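Local coordinates for protein aminopeptidase C (Lactobacillus rhamnosus, PDB 4K7C) that probably removes amino acids from the amino ends of peptides, as a cysteine aminopeptidase of the papain-like C1 family, at residues 134-139 / 175-180. Residues are numbered along the deposited sequence; the frame is centred on the assembly and turned at random.
Sequences TPQQDG and LLNLKL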
loop_
_atom_site.group_PDB
_atom_site.type_symbol
_atom_site.label_atom_id
_atom_site.label_comp_id
_atom_site.label_asym_id
_atom_site.label_seq_id
_atom_site.Cartn_x
_atom_site.Cartn_y
_atom_site.Cartn_z
ATOM N N THR A 134 31.936 -16.097 15.960
ATOM C CA THR A 134 31.324 -14.814 16.135
ATOM C C THR A 134 32.363 -13.740 16.436
ATOM O O THR A 134 32.524 -13.341 17.615
ATOM C CB THR A 134 30.260 -14.826 17.233
ATOM O OG1 THR A 134 29.462 -15.995 17.126
ATOM C CG2 THR A 134 29.372 -13.677 17.094
ATOM N N PRO A 135 33.148 -13.340 15.420
ATOM C CA PRO A 135 34.252 -12.416 15.780
ATOM C C PRO A 135 33.840 -11.160 16.538
ATOM O O PRO A 135 34.467 -10.799 17.541
ATOM C CB PRO A 135 34.883 -12.088 14.404
ATOM C CG PRO A 135 34.532 -13.239 13.562
ATOM C CD PRO A 135 33.134 -13.563 13.970
ATOM N N GLN A 136 32.783 -10.507 16.096
ATOM C CA GLN A 136 32.098 -9.532 16.885
ATOM C C GLN A 136 30.616 -9.616 16.583
ATOM O O GLN A 136 30.215 -10.323 15.666
ATOM C CB GLN A 136 32.648 -8.153 16.621
ATOM C CG GLN A 136 32.615 -7.773 15.141
ATOM C CD GLN A 136 31.280 -7.169 14.720
ATOM O OE1 GLN A 136 30.715 -6.272 15.379
ATOM N NE2 GLN A 136 30.762 -7.656 13.641
ATOM N N GLN A 137 29.818 -8.884 17.325
ATOM C CA GLN A 137 28.403 -8.772 17.046
ATOM C C GLN A 137 27.879 -7.478 17.626
ATOM O O GLN A 137 28.580 -6.767 18.336
ATOM C CB GLN A 137 27.676 -9.984 17.639
ATOM C CG GLN A 137 27.814 -10.156 19.149
ATOM C CD GLN A 137 27.155 -11.431 19.674
ATOM O OE1 GLN A 137 25.967 -11.537 19.645
ATOM N NE2 GLN A 137 27.952 -12.381 20.173
ATOM N N ASP A 138 26.629 -7.181 17.340
ATOM C CA ASP A 138 25.974 -5.961 17.871
ATOM C C ASP A 138 25.759 -5.941 19.353
ATOM O O ASP A 138 25.829 -4.872 19.930
ATOM C CB ASP A 138 24.629 -5.661 17.186
ATOM C CG ASP A 138 24.760 -5.200 15.730
ATOM O OD1 ASP A 138 25.856 -5.096 15.121
ATOM O OD2 ASP A 138 23.686 -4.987 15.087
ATOM N N GLY A 139 25.438 -7.097 19.969
ATOM C CA GLY A 139 25.071 -7.133 21.341
ATOM C C GLY A 139 26.165 -6.911 22.382
ATOM O O GLY A 139 27.381 -7.062 22.112
ATOM N N LEU A 175 30.825 -7.798 6.583
ATOM C CA LEU A 175 32.139 -7.367 6.049
ATOM C C LEU A 175 33.158 -7.255 7.165
ATOM O O LEU A 175 34.281 -7.725 6.995
ATOM C CB LEU A 175 32.035 -5.986 5.337
ATOM C CG LEU A 175 33.331 -5.446 4.722
ATOM C CD1 LEU A 175 33.834 -6.411 3.656
ATOM C CD2 LEU A 175 33.073 -4.006 4.195
ATOM N N LEU A 176 32.721 -6.834 8.346
ATOM C CA LEU A 176 33.706 -6.669 9.414
ATOM C C LEU A 176 34.155 -8.081 9.897
ATOM O O LEU A 176 35.337 -8.309 10.169
ATOM C CB LEU A 176 33.176 -5.798 10.540
ATOM C CG LEU A 176 34.122 -5.563 11.732
ATOM C CD1 LEU A 176 35.388 -4.917 11.214
ATOM C CD2 LEU A 176 33.369 -4.694 12.698
ATOM N N ASN A 177 33.205 -8.995 9.972
ATOM C CA ASN A 177 33.530 -10.366 10.393
ATOM C C ASN A 177 34.484 -10.999 9.408
ATOM O O ASN A 177 35.424 -11.697 9.799
ATOM C CB ASN A 177 32.230 -11.165 10.597
ATOM C CG ASN A 177 31.560 -10.840 11.865
ATOM O OD1 ASN A 177 32.108 -10.164 12.769
ATOM N ND2 ASN A 177 30.339 -11.288 11.989
ATOM N N LEU A 178 34.284 -10.712 8.123
ATOM C CA LEU A 178 35.147 -11.281 7.087
ATOM C C LEU A 178 36.557 -10.747 7.276
ATOM O O LEU A 178 37.567 -11.486 7.346
ATOM C CB LEU A 178 34.618 -10.922 5.749
ATOM C CG LEU A 178 35.554 -11.013 4.543
ATOM C CD1 LEU A 178 36.187 -12.389 4.400
ATOM C CD2 LEU A 178 34.894 -10.590 3.241
ATOM N N LYS A 179 36.608 -9.431 7.480
ATOM C CA LYS A 179 37.903 -8.727 7.704
ATOM C C LYS A 179 38.641 -9.326 8.946
ATOM O O LYS A 179 39.860 -9.648 8.889
ATOM C CB LYS A 179 37.664 -7.213 7.882
ATOM C CG LYS A 179 38.914 -6.399 8.200
ATOM C CD LYS A 179 39.999 -6.498 7.163
ATOM C CE LYS A 179 41.009 -5.355 7.226
ATOM N NZ LYS A 179 41.547 -5.182 8.540
ATOM N N LEU A 180 37.935 -9.478 10.052
ATOM C CA LEU A 180 38.529 -9.959 11.275
ATOM C C LEU A 180 39.010 -11.368 11.134
ATOM O O LEU A 180 40.154 -11.692 11.544
ATOM C CB LEU A 180 37.605 -9.852 12.450
ATOM C CG LEU A 180 37.144 -8.474 12.852
ATOM C CD1 LEU A 180 36.072 -8.566 13.917
ATOM C CD2 LEU A 180 38.349 -7.591 13.286
HETATM O O HOH W 1 28.296 -11.253 14.091
#
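The side-chain amides of Gln136 and Asn177 meet with their planes turned 51° apart. The Pro135 ring lies on one face of the Asn177 amide, with Pro135 CD 3.8 Å from Asn177 CG. Gln136 NE2 comes from the other face and donates to Asn177 OD1 at 3.0 Å. It sits 49° out of the carbonyl plane, while Asn177 OD1 is close to the plane of the Gln136 amide. A weak bond of 3.4 Å from Gln136 N also reaches Asn177 OD1. At the other edge of the Asn177 amide, a water accepts from ND2 and donates to Gln136 O at 2.7 Å. One face of the Gln136 amide is covered by a methyl, Leu176 CD2, 3.8 Å from Gln136 CD.

With chi1 at 55°, Gln136 CG is close to both its own N and its own C, and the chain bends back at its second torsion. The bend brings NE2 to Asn177 OD1 and turns one amide face to Leu176. Gln136 NE2 also bonds Asn173, one turn before Asn177, while Gln136 OE1 accepts from Lys104 of helix 96-117, whose Phe111 also touches Pro135 and Leu180. In this chain of the papain-like (C1-like) peptidase fold, the contact ties the loop between helices 126-133 and 142-152 to helix 170-192, and Asp138 O of the loop accepts from Trp71 NE1, at the start of helix 70-87. Without the amide, as with an alanine here, Asn177 OD1 would probably keep only the weak backbone bond from the loop, and Lys104 would lose this acceptor.

Beyond the amides the contact is apolar. Leu180 CD1 packs 3.7 Å from Pro135 CB and 3.8 Å from Gln136 CG. On helix 170-192, Leu175 and Leu178 pack against Phe343 and Met349 of a neighbouring subunit.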